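Local coordinates for toxin-like protein (Paenibacillus larvae subsp. larvae BRL-230010, PDB 5DZQ) that probably transfers ADP-ribose from NAD+ to a target protein, as a C3-like mono-ADP-ribosyltransferase toxin, at residues S100-E105 with I205-T210; K104-S109 with F121-D126. One frame throughout, in Å; residues are numbered along the deposited sequence.

How the contacts relate
Phe102 and Phe106, four residues apart on one short piece of chain, carry the two contacts. Contact 1 brings Phe102 up to strand 203-211 of the mixed sheet; contact 2 brings Phe106 against helix 118-128. Their centres lie about 9 Å apart, and they share Lys104 and Glu105. Leu124 joins them: its CD1 serves Phe106 in contact 2, while Leu124 CD2 lies 3.9 Å from CE1 of Phe102. A second bridge runs from Ile205 CG2 to Phe121 CE1, 4.1 Å apart. The bound magnesium ion is remote, about 13 Å from the side chain of Ile205.

Contact 1 of 2, residues S100-E105 with I205-T210; sequences SIFGKE and IKIEAT
Phe102, at the end of a 3-10 turn closed by the backbone bond from Gly103 N to Ser100 O, faces the extended strand 205-210 at arm's length, with 11.2 Å between the CA atoms of Phe102 and Ile205. Side chains alone span this gap. The Phe102 ring reaches out from one side, and Ile205 and Ile207 come to meet it from the other, their CB atoms lying on the same face of the strand. Each isoleucine has CG1 anti to its carbonyl carbon (chi1 -70° in Ile205, -60° in Ile207) and an extended second torsion, which carries the CD1 methyl out to the phenyl group. The two methyls reach different parts of the ring: CD1 of Ile205 approaches Phe102 CE2 obliquely at 4.0 Å, whereas CD1 of Ile207 sits at the edge, near the ring plane, 4.2 Å from Phe102 CE1. Between them, CG2 of Ile205 lies 4.1 Å from Phe102 CZ, so the far end of the ring is met at three neighbouring carbons. Over one face, CG1 of Ile101 lies 3.9 Å above the centre of the Phe102 ring. Val154 on the adjoining strand also touches Phe102. On the other face of strand 205-210, Lys206 NZ and Glu208 OE2 form a 3.0 Å salt bridge. All three touching residues are buried, and the contact joins a connecting turn to a central strand of the mixed sheet in the alpha/beta fold of C3-like mono-ADP-ribosyltransferases.

Contact 2 of 2, residues K104-S109 with F121-D126; sequences KEFQNS and FRKLRD
Leu124 and Phe106 make the principal contact, a CH-pi interaction in which the CD1 methyl of Leu124 lies 3.9 Å from the centroid of the Phe106 ring and only 13° off the ring normal. The methyl is therefore almost directly over the middle of one face. With CG of Leu124 anti to the backbone N (chi1 -176°), a second torsion of 58° sets the CD1 branch over the ring.

Apolar contact continues round the ring through the lysine chain. CD of Lys123 comes to 4.0 Å from both CE1 and CZ of Phe106, an oblique approach with the two side chains nearly perpendicular.

The polar groups contribute less. Glu105 OE1 stands 3.9 Å above the plane of the Phe106 ring on the face opposite the Leu124 methyl, displaced towards the rim. Glu105 OE1 and Lys123 NZ are 5.4 Å apart, too far for a salt bridge, although the opposite charges probably attract weakly at this exposed margin.

Leu120 and Glu127 of the same helix also touch Phe106. The turn at 104-107 thus covers one side of helix 118-128, whose Leu124 and Phe121 touch Met194 and Ile196 of strand 187-198, a helix layered between turn and mixed sheet.

Contact 1 of 2, residues S100-E105 with I205-T210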
loop_
_atom_site.group_PDB
_atom_site.type_symbol
_atom_site.label_atom_id
_atom_site.label_comp_id
_atom_site.label_asym_id
_atom_site.label_seq_id
_atom_site.Cartn_x
_atom_site.Cartn_y
_atom_site.Cartn_z
ATOM N N SER B 100 -11.017 -1.571 -7.068
ATOM C CA SER B 100 -11.845 -1.085 -5.964
ATOM C C SER B 100 -12.089 0.421 -6.055
ATOM O O SER B 100 -13.059 0.924 -5.494
ATOM C CB SER B 100 -11.208 -1.434 -4.608
ATOM O OG SER B 100 -10.003 -0.714 -4.391
ATOM N N ILE B 101 -11.233 1.143 -6.779
ATOM C CA ILE B 101 -11.430 2.586 -6.927
ATOM C C ILE B 101 -12.715 2.927 -7.685
ATOM O O ILE B 101 -13.127 4.087 -7.715
ATOM C CB ILE B 101 -10.260 3.259 -7.661
ATOM C CG1 ILE B 101 -10.160 2.737 -9.097
ATOM C CG2 ILE B 101 -8.953 3.060 -6.896
ATOM C CD1 ILE B 101 -9.180 3.514 -9.946
ATOM N N PHE B 102 -13.341 1.924 -8.295
ATOM C CA PHE B 102 -14.558 2.137 -9.078
ATOM C C PHE B 102 -15.844 1.931 -8.275
ATOM O O PHE B 102 -16.922 2.286 -8.744
ATOM C CB PHE B 102 -14.593 1.203 -10.291
ATOM C CG PHE B 102 -13.473 1.432 -11.261
ATOM C CD1 PHE B 102 -13.122 2.718 -11.642
ATOM C CD2 PHE B 102 -12.759 0.363 -11.772
ATOM C CE1 PHE B 102 -12.079 2.932 -12.536
ATOM C CE2 PHE B 102 -11.710 0.570 -12.662
ATOM C CZ PHE B 102 -11.377 1.857 -13.043
ATOM N N GLY B 103 -15.739 1.339 -7.090
ATOM C CA GLY B 103 -16.924 1.040 -6.296
ATOM C C GLY B 103 -17.390 -0.403 -6.421
ATOM O O GLY B 103 -16.887 -1.153 -7.257
ATOM N N LYS B 104 -18.367 -0.790 -5.599
ATOM C CA LYS B 104 -18.743 -2.199 -5.463
ATOM C C LYS B 104 -19.352 -2.805 -6.722
ATOM O O LYS B 104 -19.118 -3.976 -7.024
ATOM C CB LYS B 104 -19.723 -2.378 -4.296
ATOM C CG LYS B 104 -19.075 -2.391 -2.915
ATOM C CD LYS B 104 -20.093 -2.772 -1.836
ATOM C CE LYS B 104 -19.460 -2.807 -0.449
ATOM N NZ LYS B 104 -20.470 -3.088 0.615
ATOM N N GLU B 105 -20.138 -2.021 -7.452
ATOM C CA GLU B 105 -20.820 -2.548 -8.635
ATOM C C GLU B 105 -19.841 -2.949 -9.725
ATOM O O GLU B 105 -20.050 -3.936 -10.428
ATOM C CB GLU B 105 -21.820 -1.530 -9.189
ATOM C CG GLU B 105 -21.255 -0.146 -9.432
ATOM C CD GLU B 105 -22.178 0.711 -10.276
ATOM O OE1 GLU B 105 -23.028 0.141 -10.998
ATOM O OE2 GLU B 105 -22.054 1.955 -10.216
ATOM N N ILE B 205 -7.028 -1.175 -17.650
ATOM C CA ILE B 205 -7.935 -0.056 -17.803
ATOM C C ILE B 205 -7.101 1.197 -17.690
ATOM O O ILE B 205 -6.455 1.426 -16.666
ATOM C CB ILE B 205 -9.060 -0.080 -16.749
ATOM C CG1 ILE B 205 -10.015 -1.239 -17.048
ATOM C CG2 ILE B 205 -9.811 1.237 -16.740
ATOM C CD1 ILE B 205 -10.943 -1.591 -15.896
ATOM N N LYS B 206 -7.084 1.984 -18.762
ATOM C CA LYS B 206 -6.240 3.170 -18.850
ATOM C C LYS B 206 -7.076 4.425 -18.652
ATOM O O LYS B 206 -8.099 4.607 -19.306
ATOM C CB LYS B 206 -5.512 3.212 -20.204
ATOM C CG LYS B 206 -4.629 4.455 -20.450
ATOM C CD LYS B 206 -3.569 4.623 -19.365
ATOM C CE LYS B 206 -2.208 4.976 -19.941
ATOM N NZ LYS B 206 -2.146 6.296 -20.612
ATOM N N ILE B 207 -6.651 5.274 -17.723
ATOM C CA ILE B 207 -7.304 6.555 -17.488
ATOM C C ILE B 207 -6.320 7.681 -17.758
ATOM O O ILE B 207 -5.240 7.710 -17.184
ATOM C CB ILE B 207 -7.846 6.677 -16.038
ATOM C CG1 ILE B 207 -8.866 5.568 -15.768
ATOM C CG2 ILE B 207 -8.468 8.075 -15.823
ATOM C CD1 ILE B 207 -9.244 5.404 -14.301
ATOM N N GLU B 208 -6.684 8.602 -18.640
ATOM C CA GLU B 208 -5.848 9.766 -18.898
ATOM C C GLU B 208 -6.557 11.018 -18.379
ATOM O O GLU B 208 -7.700 11.292 -18.754
ATOM C CB GLU B 208 -5.526 9.871 -20.394
ATOM C CG GLU B 208 -4.850 8.598 -20.904
ATOM C CD GLU B 208 -4.377 8.705 -22.341
ATOM O OE1 GLU B 208 -4.872 9.590 -23.067
ATOM O OE2 GLU B 208 -3.508 7.897 -22.735
ATOM N N ALA B 209 -5.887 11.766 -17.503
ATOM C CA ALA B 209 -6.540 12.871 -16.807
ATOM C C ALA B 209 -5.654 14.107 -16.702
ATOM O O ALA B 209 -4.427 14.023 -16.799
ATOM C CB ALA B 209 -6.981 12.431 -15.416
ATOM N N THR B 210 -6.291 15.254 -16.503
ATOM C CA THR B 210 -5.578 16.514 -16.325
ATOM C C THR B 210 -5.955 17.163 -14.998
ATOM O O THR B 210 -7.127 17.370 -14.723
ATOM C CB THR B 210 -5.876 17.493 -17.469
ATOM O OG1 THR B 210 -5.478 16.902 -18.711
ATOM C CG2 THR B 210 -5.110 18.790 -17.268
#

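Contact 2 of 2, residues K104-S109 with F121-D126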
loop_
_atom_site.group_PDB
_atom_site.type_symbol
_atom_site.label_atom_id
_atom_site.label_comp_id
_atom_site.label_asym_id
_atom_site.label_seq_id
_atom_site.Cartn_x
_atom_site.Cartn_y
_atom_site.Cartn_z
ATOM N N LYS B 104 -18.367 -0.790 -5.599
ATOM C CA LYS B 104 -18.743 -2.199 -5.463
ATOM C C LYS B 104 -19.352 -2.805 -6.722
ATOM O O LYS B 104 -19.118 -3.976 -7.024
ATOM C CB LYS B 104 -19.723 -2.378 -4.296
ATOM C CG LYS B 104 -19.075 -2.391 -2.915
ATOM C CD LYS B 104 -20.093 -2.772 -1.836
ATOM C CE LYS B 104 -19.460 -2.807 -0.449
ATOM N NZ LYS B 104 -20.470 -3.088 0.615
ATOM N N GLU B 105 -20.138 -2.021 -7.452
ATOM C CA GLU B 105 -20.820 -2.548 -8.635
ATOM C C GLU B 105 -19.841 -2.949 -9.725
ATOM O O GLU B 105 -20.050 -3.936 -10.428
ATOM C CB GLU B 105 -21.820 -1.530 -9.189
ATOM C CG GLU B 105 -21.255 -0.146 -9.432
ATOM C CD GLU B 105 -22.178 0.711 -10.276
ATOM O OE1 GLU B 105 -23.028 0.141 -10.998
ATOM O OE2 GLU B 105 -22.054 1.955 -10.216
ATOM N N PHE B 106 -18.764 -2.185 -9.861
ATOM C CA PHE B 106 -17.790 -2.448 -10.911
ATOM C C PHE B 106 -16.663 -3.354 -10.434
ATOM O O PHE B 106 -16.099 -4.113 -11.219
ATOM C CB PHE B 106 -17.204 -1.136 -11.438
ATOM C CG PHE B 106 -18.211 -0.247 -12.117
ATOM C CD1 PHE B 106 -18.763 -0.608 -13.336
ATOM C CD2 PHE B 106 -18.587 0.957 -11.548
ATOM C CE1 PHE B 106 -19.688 0.210 -13.967
ATOM C CE2 PHE B 106 -19.508 1.781 -12.173
ATOM C CZ PHE B 106 -20.059 1.407 -13.384
ATOM N N GLN B 107 -16.358 -3.279 -9.142
ATOM C CA GLN B 107 -15.159 -3.898 -8.588
ATOM C C GLN B 107 -14.943 -5.355 -8.997
ATOM O O GLN B 107 -13.847 -5.725 -9.404
ATOM C CB GLN B 107 -15.178 -3.803 -7.065
ATOM C CG GLN B 107 -13.932 -4.356 -6.422
ATOM C CD GLN B 107 -13.909 -4.141 -4.929
ATOM O OE1 GLN B 107 -14.404 -3.132 -4.426
ATOM N NE2 GLN B 107 -13.336 -5.097 -4.208
ATOM N N ASN B 108 -15.977 -6.182 -8.909
ATOM C CA ASN B 108 -15.809 -7.590 -9.253
ATOM C C ASN B 108 -16.431 -7.970 -10.591
ATOM O O ASN B 108 -16.299 -9.108 -11.048
ATOM C CB ASN B 108 -16.387 -8.468 -8.146
ATOM C CG ASN B 108 -15.586 -8.381 -6.864
ATOM O OD1 ASN B 108 -16.079 -7.911 -5.840
ATOM N ND2 ASN B 108 -14.334 -8.828 -6.919
ATOM N N SER B 109 -17.101 -7.018 -11.228
ATOM C CA SER B 109 -17.763 -7.293 -12.495
ATOM C C SER B 109 -17.033 -6.691 -13.705
ATOM O O SER B 109 -17.269 -7.103 -14.841
ATOM C CB SER B 109 -19.204 -6.785 -12.446
ATOM N N PHE B 121 -17.687 -1.964 -19.243
ATOM C CA PHE B 121 -16.702 -0.901 -19.395
ATOM C C PHE B 121 -17.360 0.314 -20.032
ATOM O O PHE B 121 -17.132 1.450 -19.612
ATOM C CB PHE B 121 -15.508 -1.354 -20.234
ATOM C CG PHE B 121 -14.478 -0.276 -20.447
ATOM C CD1 PHE B 121 -13.612 0.089 -19.424
ATOM C CD2 PHE B 121 -14.373 0.372 -21.668
ATOM C CE1 PHE B 121 -12.664 1.081 -19.616
ATOM C CE2 PHE B 121 -13.423 1.369 -21.864
ATOM C CZ PHE B 121 -12.570 1.722 -20.838
ATOM N N ARG B 122 -18.188 0.054 -21.040
ATOM C CA ARG B 122 -18.973 1.088 -21.704
ATOM C C ARG B 122 -19.709 1.966 -20.694
ATOM O O ARG B 122 -19.640 3.195 -20.755
ATOM C CB ARG B 122 -19.965 0.439 -22.664
ATOM C CG ARG B 122 -20.325 1.263 -23.882
ATOM C CD ARG B 122 -21.044 0.377 -24.899
ATOM N NE ARG B 122 -20.276 -0.837 -25.174
ATOM C CZ ARG B 122 -20.807 -2.001 -25.539
ATOM N NH1 ARG B 122 -22.122 -2.122 -25.677
ATOM N NH2 ARG B 122 -20.020 -3.046 -25.763
ATOM N N LYS B 123 -20.396 1.321 -19.757
ATOM C CA LYS B 123 -21.114 2.020 -18.697
ATOM C C LYS B 123 -20.161 2.840 -17.822
ATOM O O LYS B 123 -20.451 3.987 -17.479
ATOM C CB LYS B 123 -21.889 1.021 -17.839
ATOM C CG LYS B 123 -22.892 1.643 -16.882
ATOM C CD LYS B 123 -23.196 0.691 -15.729
ATOM C CE LYS B 123 -24.366 1.169 -14.884
ATOM N NZ LYS B 123 -25.660 0.996 -15.602
ATOM N N LEU B 124 -19.026 2.248 -17.461
ATOM C CA LEU B 124 -18.044 2.942 -16.638
ATOM C C LEU B 124 -17.519 4.184 -17.355
ATOM O O LEU B 124 -17.467 5.267 -16.769
ATOM C CB LEU B 124 -16.886 2.010 -16.275
ATOM C CG LEU B 124 -15.823 2.583 -15.328
ATOM C CD1 LEU B 124 -16.446 3.037 -14.018
ATOM C CD2 LEU B 124 -14.695 1.580 -15.072
ATOM N N ARG B 125 -17.144 4.020 -18.622
ATOM C CA ARG B 125 -16.591 5.117 -19.412
ATOM C C ARG B 125 -17.578 6.281 -19.555
ATOM O O ARG B 125 -17.204 7.435 -19.371
ATOM C CB ARG B 125 -16.161 4.613 -20.791
ATOM C CG ARG B 125 -15.268 5.579 -21.563
ATOM C CD ARG B 125 -14.861 4.994 -22.907
ATOM N NE ARG B 125 -16.010 4.401 -23.583
ATOM C CZ ARG B 125 -15.977 3.870 -24.801
ATOM N NH1 ARG B 125 -14.842 3.860 -25.491
ATOM N NH2 ARG B 125 -17.079 3.350 -25.327
ATOM N N ASP B 126 -18.832 5.977 -19.884
ATOM C CA ASP B 126 -19.871 7.007 -19.962
ATOM C C ASP B 126 -20.041 7.716 -18.626
ATOM O O ASP B 126 -20.237 8.929 -18.567
ATOM C CB ASP B 126 -21.204 6.399 -20.397
ATOM C CG ASP B 126 -21.260 6.131 -21.887
ATOM O OD1 ASP B 126 -20.612 6.881 -22.647
ATOM O OD2 ASP B 126 -21.950 5.174 -22.297
#